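PHO85 cyclin-10 (Saccharomyces cerevisiae, PDB 4KRD) serves as the cyclin partner of the cyclin-dependent kinase PHO85, forming a holoenzyme that phosphorylates and negatively regulates glycogen synthase GSY2 and so restrains glycogen accumulation. Local coordinates at residues E18-H23 against F113-G118; I25-E30 against S188-A193; P99-V104 against L143-L148; A105-D110 against L192-L197. All blocks are in the same frame, centred on the assembly; numbering follows the deposited sequence.

All four contacts lie in the cyclin-domain part of PHO85 cyclin-10. Contacts 3 and 4 belong to the buried helical core: both use helix 99-113, which meets helix 130-148 in contact 3 and helix 189-203 in contact 4. Small and branched side chains prevail there, with one hydroxyl bond in the first and a bridging water in the second. Contact 1 is partly buried and contact 2 lies at the surface; both tie the segment before helix 36-54, to strand 114-116 and to helix 189-203 respectively, and in each an arginine lies against backbone carbonyls. The salt bridge of Glu18 with Arg190 joins these two contacts, while contacts 2 and 4 share Leu192 and Ala193.

Contact 1: residues E18-H23 against F113-G118; sequences ENPLLH and FLTRDG
Leu21 and Arg116 carry most of this meeting, one with a branched apolar end and the other with a long aliphatic stem. The CD2 methyl of Leu21 lies 3.8 Å from Leu114 CB and also rests against the peptide carbonyl of Leu114, 3.6 Å from Leu114 O. Arg116 stays extended from CG to NE (chi3 -174°), which draws its stem alongside Pro20: Arg116 CD is 3.0 Å from Pro20 O, and that oxygen sits at the guanidinium edge, near its plane. The same Pro20 O accepts the backbone N of His23 at 3.1 Å, closing the 3-10 turn. His23 adds a looser apolar touch, its CB being 4.2 Å from Arg116 CD. Arginine suits this place because its stem can pack while its charge reaches beyond, to a salt bridge with Glu201; His23 likewise turns its ND1 to Asn120. Farther back, Asn19 positions the turn, its OD1 accepting Leu21 N at 3.0 Å, while its ND2 is held by Lys184 and Thr111. The whole is an Asx turn leading into a 3-10 turn, laid against one strand of the two-stranded antiparallel sheet formed by 114-116 and 122-124.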
loop_
_atom_site.group_PDB
_atom_site.type_symbol
_atom_site.label_atom_id
_atom_site.label_comp_id
_atom_site.label_asym_id
_atom_site.label_seq_id
_atom_site.Cartn_x
_atom_site.Cartn_y
_atom_site.Cartn_z
ATOM N N GLU B 18 -10.968 -14.298 3.041
ATOM C CA GLU B 18 -10.425 -13.461 4.101
ATOM C C GLU B 18 -9.455 -14.204 5.025
ATOM O O GLU B 18 -9.324 -15.428 4.969
ATOM C CB GLU B 18 -11.592 -12.928 4.929
ATOM C CG GLU B 18 -12.476 -14.056 5.485
ATOM C CD GLU B 18 -13.712 -13.551 6.208
ATOM O OE1 GLU B 18 -14.060 -12.364 6.033
ATOM O OE2 GLU B 18 -14.334 -14.344 6.950
ATOM N N ASN B 19 -8.761 -13.454 5.869
ATOM C CA ASN B 19 -7.953 -14.070 6.899
ATOM C C ASN B 19 -8.940 -14.804 7.810
ATOM O O ASN B 19 -9.881 -14.191 8.313
ATOM C CB ASN B 19 -7.156 -13.011 7.658
ATOM C CG ASN B 19 -6.194 -13.619 8.670
ATOM O OD1 ASN B 19 -6.531 -14.595 9.338
ATOM N ND2 ASN B 19 -4.978 -13.057 8.767
ATOM N N PRO B 20 -8.770 -16.128 7.960
ATOM C CA PRO B 20 -9.673 -16.987 8.747
ATOM C C PRO B 20 -9.962 -16.424 10.141
ATOM O O PRO B 20 -11.012 -16.711 10.731
ATOM C CB PRO B 20 -8.882 -18.288 8.876
ATOM C CG PRO B 20 -8.005 -18.307 7.675
ATOM C CD PRO B 20 -7.622 -16.884 7.426
ATOM N N LEU B 21 -9.039 -15.620 10.658
ATOM C CA LEU B 21 -9.208 -14.992 11.960
ATOM C C LEU B 21 -10.359 -14.000 11.935
ATOM O O LEU B 21 -10.824 -13.553 12.983
ATOM C CB LEU B 21 -7.931 -14.253 12.360
ATOM C CG LEU B 21 -6.704 -15.117 12.636
ATOM C CD1 LEU B 21 -5.475 -14.238 12.867
ATOM C CD2 LEU B 21 -6.979 -16.012 13.833
ATOM N N LEU B 22 -10.810 -13.644 10.740
ATOM C CA LEU B 22 -11.897 -12.684 10.602
ATOM C C LEU B 22 -13.264 -13.349 10.439
ATOM O O LEU B 22 -14.279 -12.661 10.351
ATOM C CB LEU B 22 -11.654 -11.765 9.403
ATOM C CG LEU B 22 -10.326 -11.012 9.339
ATOM C CD1 LEU B 22 -10.377 -9.976 8.226
ATOM C CD2 LEU B 22 -10.025 -10.356 10.660
ATOM N N HIS B 23 -13.292 -14.674 10.354
ATOM C CA HIS B 23 -14.557 -15.370 10.158
ATOM C C HIS B 23 -15.537 -14.949 11.243
ATOM O O HIS B 23 -15.222 -15.024 12.427
ATOM C CB HIS B 23 -14.360 -16.887 10.162
ATOM C CG HIS B 23 -13.809 -17.425 8.877
ATOM N ND1 HIS B 23 -13.353 -18.719 8.744
ATOM C CD2 HIS B 23 -13.640 -16.840 7.666
ATOM C CE1 HIS B 23 -12.930 -18.911 7.507
ATOM N NE2 HIS B 23 -13.089 -17.786 6.832
ATOM N N PHE B 113 0.416 -16.102 15.523
ATOM C CA PHE B 113 0.283 -17.211 16.490
ATOM C C PHE B 113 -1.023 -18.003 16.387
ATOM O O PHE B 113 -1.112 -19.120 16.891
ATOM C CB PHE B 113 0.497 -16.706 17.926
ATOM C CG PHE B 113 1.916 -16.307 18.215
ATOM C CD1 PHE B 113 2.887 -17.270 18.416
ATOM C CD2 PHE B 113 2.289 -14.972 18.252
ATOM C CE1 PHE B 113 4.202 -16.910 18.658
ATOM C CE2 PHE B 113 3.608 -14.615 18.500
ATOM C CZ PHE B 113 4.561 -15.590 18.698
ATOM N N LEU B 114 -2.031 -17.424 15.739
ATOM C CA LEU B 114 -3.363 -18.023 15.690
ATOM C C LEU B 114 -3.889 -18.230 14.277
ATOM O O LEU B 114 -3.684 -17.390 13.388
ATOM C CB LEU B 114 -4.371 -17.131 16.429
ATOM C CG LEU B 114 -4.151 -16.883 17.930
ATOM C CD1 LEU B 114 -4.961 -15.673 18.396
ATOM C CD2 LEU B 114 -4.512 -18.123 18.730
ATOM N N THR B 115 -4.590 -19.342 14.084
ATOM C CA THR B 115 -5.444 -19.514 12.914
ATOM C C THR B 115 -6.791 -20.107 13.365
ATOM O O THR B 115 -7.061 -20.201 14.573
ATOM C CB THR B 115 -4.762 -20.427 11.866
ATOM O OG1 THR B 115 -5.524 -20.439 10.655
ATOM C CG2 THR B 115 -4.635 -21.849 12.397
ATOM N N ARG B 116 -7.641 -20.476 12.413
ATOM C CA ARG B 116 -8.858 -21.229 12.703
ATOM C C ARG B 116 -8.866 -22.471 11.853
ATOM O O ARG B 116 -8.441 -22.435 10.703
ATOM C CB ARG B 116 -10.114 -20.434 12.389
ATOM C CG ARG B 116 -10.363 -19.257 13.281
ATOM C CD ARG B 116 -11.715 -18.649 12.977
ATOM N NE ARG B 116 -11.914 -17.428 13.739
ATOM C CZ ARG B 116 -12.307 -17.416 15.006
ATOM N NH1 ARG B 116 -12.545 -18.564 15.633
ATOM N NH2 ARG B 116 -12.471 -16.264 15.641
ATOM N N ASP B 117 -9.362 -23.569 12.412
ATOM C CA ASP B 117 -9.433 -24.821 11.673
ATOM C C ASP B 117 -10.681 -24.864 10.799
ATOM O O ASP B 117 -11.361 -23.848 10.619
ATOM C CB ASP B 117 -9.372 -26.025 12.625
ATOM C CG ASP B 117 -10.614 -26.162 13.495
ATOM O OD1 ASP B 117 -11.644 -25.504 13.224
ATOM O OD2 ASP B 117 -10.561 -26.950 14.460
ATOM N N GLY B 118 -10.980 -26.040 10.252
ATOM C CA GLY B 118 -12.105 -26.191 9.343
ATOM C C GLY B 118 -13.450 -25.828 9.955
ATOM O O GLY B 118 -14.343 -25.343 9.259
#

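Contact 2: residues I25-E30 against S188-A193; sequences IPVDVE and SNRKLA
Arg190 meets Ile25 because its chain, extended through chi2, bends at chi3 (72°) and swings the guanidinium across to the loop. Val29 has CG1 placed between its own backbone N and carbonyl carbon, which sets that methyl 3.8 Å from Arg190 CG and 3.9 Å from Ala193 CB. Two donors of Arg190 share one acceptor: NH2 bonds to Ile25 O at 2.7 Å with a bent N-H...O angle of 139°, and NE adds a weak bond to Ile25 O at 3.1 Å. The oxygen is met in its carbonyl plane but stands 22° out of the guanidinium plane. Beside them, Val27 CA packs 3.6 Å from Arg190 CD, so the stem is lined by loop atoms while the charge also pairs with Glu18. With an alanine in place of Arg190, Ile25 O would probably lose both donors, Glu18 its charged mate, and a gap would open beside Val29. Small Ala193 lets the valine come close to the helix. Pro26 to Val29 form a type I beta turn, which thus packs on the first turn of helix 189-203, where Ser188 is the N-cap and its OG accepts Lys191 N at 3.2 Å.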
loop_
_atom_site.group_PDB
_atom_site.type_symbol
_atom_site.label_atom_id
_atom_site.label_comp_id
_atom_site.label_asym_id
_atom_site.label_seq_id
_atom_site.Cartn_x
_atom_site.Cartn_y
_atom_site.Cartn_z
ATOM N N ILE B 25 -16.807 -11.808 11.521
ATOM C CA ILE B 25 -16.781 -10.357 11.704
ATOM C C ILE B 25 -17.418 -9.628 10.515
ATOM O O ILE B 25 -16.961 -9.768 9.384
ATOM C CB ILE B 25 -15.338 -9.859 11.934
ATOM C CG1 ILE B 25 -14.732 -10.544 13.166
ATOM C CG2 ILE B 25 -15.301 -8.348 12.078
ATOM C CD1 ILE B 25 -13.323 -10.095 13.484
ATOM N N PRO B 26 -18.478 -8.841 10.778
ATOM C CA PRO B 26 -19.231 -8.140 9.728
ATOM C C PRO B 26 -18.309 -7.326 8.832
ATOM O O PRO B 26 -17.412 -6.642 9.333
ATOM C CB PRO B 26 -20.140 -7.191 10.520
ATOM C CG PRO B 26 -20.251 -7.808 11.881
ATOM C CD PRO B 26 -18.926 -8.463 12.128
ATOM N N VAL B 27 -18.535 -7.385 7.525
ATOM C CA VAL B 27 -17.654 -6.712 6.577
ATOM C C VAL B 27 -17.740 -5.195 6.720
ATOM O O VAL B 27 -16.821 -4.473 6.333
ATOM C CB VAL B 27 -17.963 -7.126 5.127
ATOM C CG1 VAL B 27 -19.319 -6.575 4.700
ATOM C CG2 VAL B 27 -16.862 -6.651 4.189
ATOM N N ASP B 28 -18.838 -4.717 7.293
ATOM C CA ASP B 28 -19.024 -3.282 7.490
ATOM C C ASP B 28 -18.787 -2.842 8.936
ATOM O O ASP B 28 -19.247 -1.773 9.345
ATOM C CB ASP B 28 -20.422 -2.856 7.028
ATOM N N VAL B 29 -18.062 -3.653 9.703
ATOM C CA VAL B 29 -17.766 -3.317 11.098
ATOM C C VAL B 29 -17.086 -1.947 11.194
ATOM O O VAL B 29 -16.385 -1.519 10.273
ATOM C CB VAL B 29 -16.903 -4.412 11.789
ATOM C CG1 VAL B 29 -15.463 -4.346 11.311
ATOM C CG2 VAL B 29 -16.977 -4.286 13.306
ATOM N N GLU B 30 -17.302 -1.251 12.305
ATOM C CA GLU B 30 -16.764 0.098 12.452
ATOM C C GLU B 30 -15.456 0.096 13.235
ATOM O O GLU B 30 -15.267 -0.719 14.143
ATOM C CB GLU B 30 -17.790 1.018 13.125
ATOM N N SER B 188 -7.151 -2.914 7.421
ATOM C CA SER B 188 -8.571 -2.696 7.167
ATOM C C SER B 188 -9.290 -2.550 8.511
ATOM O O SER B 188 -8.773 -2.972 9.552
ATOM C CB SER B 188 -9.173 -3.900 6.437
ATOM O OG SER B 188 -9.331 -4.996 7.342
ATOM N N ASN B 189 -10.491 -1.983 8.478
ATOM C CA ASN B 189 -11.314 -1.848 9.675
ATOM C C ASN B 189 -11.583 -3.189 10.366
ATOM O O ASN B 189 -11.586 -3.266 11.597
ATOM C CB ASN B 189 -12.634 -1.125 9.350
ATOM C CG ASN B 189 -12.428 0.331 8.927
ATOM O OD1 ASN B 189 -11.329 0.878 9.022
ATOM N ND2 ASN B 189 -13.497 0.963 8.456
ATOM N N ARG B 190 -11.784 -4.250 9.589
ATOM C CA ARG B 190 -12.038 -5.557 10.181
ATOM C C ARG B 190 -10.829 -6.132 10.913
ATOM O O ARG B 190 -10.987 -6.890 11.866
ATOM C CB ARG B 190 -12.534 -6.563 9.146
ATOM C CG ARG B 190 -13.812 -6.142 8.442
ATOM C CD ARG B 190 -14.153 -7.133 7.353
ATOM N NE ARG B 190 -14.622 -8.401 7.891
ATOM C CZ ARG B 190 -14.393 -9.579 7.325
ATOM N NH1 ARG B 190 -13.681 -9.649 6.208
ATOM N NH2 ARG B 190 -14.869 -10.683 7.880
ATOM N N LYS B 191 -9.623 -5.796 10.470
ATOM C CA LYS B 191 -8.446 -6.266 11.198
ATOM C C LYS B 191 -8.286 -5.482 12.498
ATOM O O LYS B 191 -7.981 -6.068 13.543
ATOM C CB LYS B 191 -7.191 -6.260 10.315
ATOM C CG LYS B 191 -7.331 -7.250 9.143
ATOM C CD LYS B 191 -6.010 -7.567 8.502
ATOM C CE LYS B 191 -6.173 -8.638 7.442
ATOM N NZ LYS B 191 -6.832 -8.144 6.213
ATOM N N LEU B 192 -8.557 -4.176 12.444
ATOM C CA LEU B 192 -8.564 -3.343 13.638
ATOM C C LEU B 192 -9.550 -3.915 14.650
ATOM O O LEU B 192 -9.240 -4.043 15.844
ATOM C CB LEU B 192 -8.944 -1.891 13.308
ATOM C CG LEU B 192 -7.944 -1.062 12.497
ATOM C CD1 LEU B 192 -8.278 0.421 12.562
ATOM C CD2 LEU B 192 -6.544 -1.297 12.994
ATOM N N ALA B 193 -10.731 -4.276 14.162
ATOM C CA ALA B 193 -11.765 -4.846 15.019
ATOM C C ALA B 193 -11.334 -6.192 15.583
ATOM O O ALA B 193 -11.462 -6.430 16.782
ATOM C CB ALA B 193 -13.068 -4.992 14.261
#

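Contact 3: residues P99-V104 against L143-L148; sequences PTVYLV and LSTKLL
Val101, Val104 and Ser144 meet where two helices of the largely helical cyclin fold, 99-113 and 130-148, cross steeply: the axes of the short segments come within 8.6 Å, their directions 117° apart. The tight part centres on Ser144. Its OG stands anti to the backbone N (chi1 170°), aimed across the interface, and lies 3.4 Å from Val104 CB. A serine suits the site, being small enough for a close crossing and able to meet a carbonyl in a buried setting. Next to it, Leu148 and Val104 reach toward each other tip to tip, with Leu148 CD1 3.7 Å from Val104 CG2; Leu148 CD1 also rests 3.5 Å from Thr100 O. Val101 CG1 meets Thr145 CG2 at 3.7 Å, while the Thr145 hydroxyl turns back to Arg142 of its own helix. The looser edge is at Leu147, which is only partly buried: its CD1 is 4.1 Å from Val104 CG1, and the residue also packs on a polar side chain of another protein chain of the assembly. Replacing Ser144 with alanine would probably cost Val101 O its side-chain donor and remove the polar tie between the helices. That tie is a hydrogen bond of 2.6 Å from Ser144 OG to Val101 O, which uses a carbonyl lone pair, in plane, at a C=O...O angle of 121°.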
loop_
_atom_site.group_PDB
_atom_site.type_symbol
_atom_site.label_atom_id
_atom_site.label_comp_id
_atom_site.label_asym_id
_atom_site.label_seq_id
_atom_site.Cartn_x
_atom_site.Cartn_y
_atom_site.Cartn_z
ATOM N N PRO B 99 -3.900 5.030 18.814
ATOM C CA PRO B 99 -4.306 3.686 19.240
ATOM C C PRO B 99 -4.248 2.684 18.091
ATOM O O PRO B 99 -4.023 1.499 18.338
ATOM C CB PRO B 99 -5.759 3.882 19.694
ATOM C CG PRO B 99 -5.851 5.326 20.053
ATOM C CD PRO B 99 -4.941 6.036 19.089
ATOM N N THR B 100 -4.454 3.160 16.861
ATOM C CA THR B 100 -4.403 2.316 15.670
ATOM C C THR B 100 -3.087 1.550 15.548
ATOM O O THR B 100 -3.050 0.431 15.030
ATOM C CB THR B 100 -4.575 3.168 14.406
ATOM O OG1 THR B 100 -5.750 3.970 14.539
ATOM C CG2 THR B 100 -4.704 2.279 13.177
ATOM N N VAL B 101 -2.006 2.151 16.025
ATOM C CA VAL B 101 -0.695 1.525 15.927
ATOM C C VAL B 101 -0.647 0.221 16.732
ATOM O O VAL B 101 -0.149 -0.803 16.258
ATOM C CB VAL B 101 0.417 2.503 16.347
ATOM C CG1 VAL B 101 1.753 1.785 16.500
ATOM C CG2 VAL B 101 0.508 3.641 15.320
ATOM N N TYR B 102 -1.208 0.260 17.936
ATOM C CA TYR B 102 -1.220 -0.898 18.808
ATOM C C TYR B 102 -2.272 -1.937 18.399
ATOM O O TYR B 102 -2.062 -3.134 18.589
ATOM C CB TYR B 102 -1.355 -0.451 20.271
ATOM C CG TYR B 102 -0.233 0.495 20.645
ATOM C CD1 TYR B 102 1.077 0.039 20.701
ATOM C CD2 TYR B 102 -0.472 1.838 20.900
ATOM C CE1 TYR B 102 2.110 0.874 21.014
ATOM C CE2 TYR B 102 0.570 2.697 21.230
ATOM C CZ TYR B 102 1.858 2.199 21.289
ATOM O OH TYR B 102 2.925 3.009 21.609
ATOM N N LEU B 103 -3.380 -1.490 17.812
ATOM C CA LEU B 103 -4.380 -2.431 17.309
ATOM C C LEU B 103 -3.786 -3.258 16.172
ATOM O O LEU B 103 -3.952 -4.477 16.124
ATOM C CB LEU B 103 -5.641 -1.710 16.828
ATOM C CG LEU B 103 -6.335 -0.782 17.835
ATOM C CD1 LEU B 103 -7.476 0.001 17.172
ATOM C CD2 LEU B 103 -6.827 -1.571 19.038
ATOM N N VAL B 104 -3.082 -2.592 15.266
ATOM C CA VAL B 104 -2.408 -3.296 14.176
ATOM C C VAL B 104 -1.287 -4.191 14.725
ATOM O O VAL B 104 -1.099 -5.322 14.268
ATOM C CB VAL B 104 -1.857 -2.320 13.098
ATOM C CG1 VAL B 104 -0.914 -3.049 12.160
ATOM C CG2 VAL B 104 -3.015 -1.671 12.283
ATOM N N LEU B 143 6.777 -2.435 12.696
ATOM C CA LEU B 143 6.146 -2.840 11.444
ATOM C C LEU B 143 4.784 -2.165 11.320
ATOM O O LEU B 143 4.394 -1.695 10.249
ATOM C CB LEU B 143 6.007 -4.374 11.409
ATOM C CG LEU B 143 6.126 -5.086 10.064
ATOM C CD1 LEU B 143 7.236 -4.462 9.230
ATOM C CD2 LEU B 143 6.375 -6.593 10.255
ATOM N N SER B 144 4.063 -2.109 12.435
ATOM C CA SER B 144 2.760 -1.474 12.470
ATOM C C SER B 144 2.811 -0.014 12.010
ATOM O O SER B 144 1.996 0.409 11.179
ATOM C CB SER B 144 2.147 -1.566 13.879
ATOM O OG SER B 144 0.987 -0.757 13.946
ATOM N N THR B 145 3.760 0.758 12.542
ATOM C CA THR B 145 3.874 2.160 12.153
ATOM C C THR B 145 4.169 2.305 10.654
ATOM O O THR B 145 3.663 3.219 10.010
ATOM C CB THR B 145 4.954 2.944 12.959
ATOM O OG1 THR B 145 6.257 2.417 12.676
ATOM C CG2 THR B 145 4.665 2.898 14.465
ATOM N N LYS B 146 4.964 1.391 10.106
ATOM C CA LYS B 146 5.337 1.447 8.691
ATOM C C LYS B 146 4.191 1.027 7.757
ATOM O O LYS B 146 4.122 1.472 6.614
ATOM C CB LYS B 146 6.591 0.603 8.437
ATOM C CG LYS B 146 7.857 1.256 8.951
ATOM C CD LYS B 146 9.130 0.558 8.509
ATOM C CE LYS B 146 10.358 1.364 8.938
ATOM N NZ LYS B 146 11.638 0.726 8.546
ATOM N N LEU B 147 3.309 0.156 8.244
ATOM C CA LEU B 147 2.073 -0.192 7.541
ATOM C C LEU B 147 1.041 0.935 7.552
ATOM O O LEU B 147 0.142 0.974 6.707
ATOM C CB LEU B 147 1.426 -1.406 8.189
ATOM C CG LEU B 147 2.077 -2.770 7.983
ATOM C CD1 LEU B 147 1.412 -3.781 8.916
ATOM C CD2 LEU B 147 1.945 -3.220 6.548
ATOM N N LEU B 148 1.161 1.840 8.516
ATOM C CA LEU B 148 0.093 2.805 8.807
ATOM C C LEU B 148 0.410 4.260 8.490
ATOM O O LEU B 148 -0.437 4.996 7.982
ATOM C CB LEU B 148 -0.268 2.741 10.292
ATOM C CG LEU B 148 -1.205 1.630 10.735
ATOM C CD1 LEU B 148 -1.191 1.546 12.256
ATOM C CD2 LEU B 148 -2.605 1.899 10.213
#

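Contact 4: residues A105-D110 against L192-L197; sequences ATFLID and LAASKL
A single water joins Ser195 to Asp110, donating to Ser195 O at 2.7 Å and to Asp110 OD1 at 2.8 Å. Both of these oxygens are acceptors, so the water supplies the two hydrogens that let them sit near one another, and it probably eases the burial of the carboxylate's charge. The other oxygen, Asp110 OD2, comes 3.6 Å from Ser195 CA, so the carboxylate lies against the backbone of the opposing helix. Ser195 keeps its hydroxyl at home: OG lies between the backbone N and the carbonyl carbon (chi1 70°) and donates to Leu192 O at 2.8 Å, satisfying a polar group that would otherwise be costly to bury. With the hydroxyl held there, the CB methylene is the part of Ser195 that touches Thr106, 3.9 Å from Thr106 CB. The threonine hydroxyl likewise turns back, to Tyr102 O of its own helix. Phe107 closes a further part of the contact, its CE1 meeting the Ala194 CB methyl obliquely at 4.0 Å. Small residues suit helix 192-197 here, since the backbones come close: the CA atoms of Phe107 and Ser195 are 5.1 Å apart. The two helical segments approach to 8.5 Å between axes, with 68° between their directions. Around them, helix 36-54 packs on Thr106 and Asp110 through Thr46, and the loop before that helix lays Leu22 and Ile25 on Ala194. Helix 99-113 thus packs against both helix 36-54 and helix 189-203, and runs on into strand 114-116.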
loop_
_atom_site.group_PDB
_atom_site.type_symbol
_atom_site.label_atom_id
_atom_site.label_comp_id
_atom_site.label_asym_id
_atom_site.label_seq_id
_atom_site.Cartn_x
_atom_site.Cartn_y
_atom_site.Cartn_z
ATOM N N ALA B 105 -0.541 -3.681 15.702
ATOM C CA ALA B 105 0.499 -4.474 16.347
ATOM C C ALA B 105 -0.086 -5.742 16.934
ATOM O O ALA B 105 0.511 -6.831 16.850
ATOM C CB ALA B 105 1.197 -3.660 17.441
ATOM N N THR B 106 -1.245 -5.599 17.567
ATOM C CA THR B 106 -1.908 -6.747 18.169
ATOM C C THR B 106 -2.333 -7.749 17.100
ATOM O O THR B 106 -2.165 -8.962 17.269
ATOM C CB THR B 106 -3.127 -6.332 19.018
ATOM O OG1 THR B 106 -2.718 -5.413 20.035
ATOM C CG2 THR B 106 -3.779 -7.568 19.676
ATOM N N PHE B 107 -2.864 -7.251 15.989
ATOM C CA PHE B 107 -3.283 -8.152 14.929
ATOM C C PHE B 107 -2.104 -8.881 14.301
ATOM O O PHE B 107 -2.242 -10.024 13.872
ATOM C CB PHE B 107 -4.099 -7.449 13.827
ATOM C CG PHE B 107 -4.644 -8.416 12.821
ATOM C CD1 PHE B 107 -5.802 -9.138 13.101
ATOM C CD2 PHE B 107 -3.972 -8.661 11.630
ATOM C CE1 PHE B 107 -6.298 -10.070 12.197
ATOM C CE2 PHE B 107 -4.459 -9.605 10.721
ATOM C CZ PHE B 107 -5.624 -10.305 11.006
ATOM N N LEU B 108 -0.946 -8.227 14.230
ATOM C CA LEU B 108 0.248 -8.884 13.702
ATOM C C LEU B 108 0.630 -10.100 14.561
ATOM O O LEU B 108 0.965 -11.169 14.038
ATOM C CB LEU B 108 1.430 -7.899 13.582
ATOM C CG LEU B 108 1.275 -6.762 12.556
ATOM C CD1 LEU B 108 2.491 -5.823 12.571
ATOM C CD2 LEU B 108 1.049 -7.321 11.151
ATOM N N ILE B 109 0.585 -9.948 15.883
ATOM C CA ILE B 109 0.884 -11.090 16.732
ATOM C C ILE B 109 -0.231 -12.147 16.664
ATOM O O ILE B 109 0.055 -13.344 16.661
ATOM C CB ILE B 109 1.227 -10.676 18.189
ATOM C CG1 ILE B 109 0.049 -9.967 18.851
ATOM C CG2 ILE B 109 2.471 -9.778 18.224
ATOM C CD1 ILE B 109 0.197 -9.883 20.386
ATOM N N ASP B 110 -1.486 -11.694 16.590
ATOM C CA ASP B 110 -2.655 -12.554 16.332
ATOM C C ASP B 110 -2.434 -13.442 15.126
ATOM O O ASP B 110 -2.663 -14.637 15.169
ATOM C CB ASP B 110 -3.903 -11.712 16.003
ATOM C CG ASP B 110 -4.556 -11.081 17.231
ATOM O OD1 ASP B 110 -4.426 -11.633 18.342
ATOM O OD2 ASP B 110 -5.234 -10.035 17.059
ATOM N N LEU B 192 -8.557 -4.176 12.444
ATOM C CA LEU B 192 -8.564 -3.343 13.638
ATOM C C LEU B 192 -9.550 -3.915 14.650
ATOM O O LEU B 192 -9.240 -4.043 15.844
ATOM C CB LEU B 192 -8.944 -1.891 13.308
ATOM C CG LEU B 192 -7.944 -1.062 12.497
ATOM C CD1 LEU B 192 -8.278 0.421 12.562
ATOM C CD2 LEU B 192 -6.544 -1.297 12.994
ATOM N N ALA B 193 -10.731 -4.276 14.162
ATOM C CA ALA B 193 -11.765 -4.846 15.019
ATOM C C ALA B 193 -11.334 -6.192 15.583
ATOM O O ALA B 193 -11.462 -6.430 16.782
ATOM C CB ALA B 193 -13.068 -4.992 14.261
ATOM N N ALA B 194 -10.836 -7.067 14.708
ATOM C CA ALA B 194 -10.426 -8.414 15.097
ATOM C C ALA B 194 -9.457 -8.430 16.273
ATOM O O ALA B 194 -9.493 -9.357 17.085
ATOM C CB ALA B 194 -9.835 -9.168 13.906
ATOM N N SER B 195 -8.596 -7.417 16.376
ATOM C CA SER B 195 -7.616 -7.398 17.457
ATOM C C SER B 195 -8.296 -7.504 18.824
ATOM O O SER B 195 -7.811 -8.210 19.710
ATOM C CB SER B 195 -6.706 -6.160 17.395
ATOM O OG SER B 195 -7.407 -4.979 17.728
ATOM N N LYS B 196 -9.416 -6.808 18.981
ATOM C CA LYS B 196 -10.174 -6.864 20.230
ATOM C C LYS B 196 -11.110 -8.077 20.304
ATOM O O LYS B 196 -11.265 -8.688 21.361
ATOM C CB LYS B 196 -10.960 -5.568 20.459
ATOM C CG LYS B 196 -11.675 -5.545 21.810
ATOM C CD LYS B 196 -12.470 -4.256 22.027
ATOM C CE LYS B 196 -13.120 -4.255 23.414
ATOM N NZ LYS B 196 -13.806 -2.972 23.730
ATOM N N LEU B 197 -11.734 -8.432 19.189
ATOM C CA LEU B 197 -12.629 -9.583 19.179
ATOM C C LEU B 197 -11.898 -10.911 19.448
ATOM O O LEU B 197 -12.432 -11.794 20.132
ATOM C CB LEU B 197 -13.440 -9.638 17.877
ATOM C CG LEU B 197 -14.222 -8.355 17.545
ATOM C CD1 LEU B 197 -14.969 -8.479 16.221
ATOM C CD2 LEU B 197 -15.184 -7.971 18.668
HETATM O O HOH W 1 -5.910 -10.085 20.211
#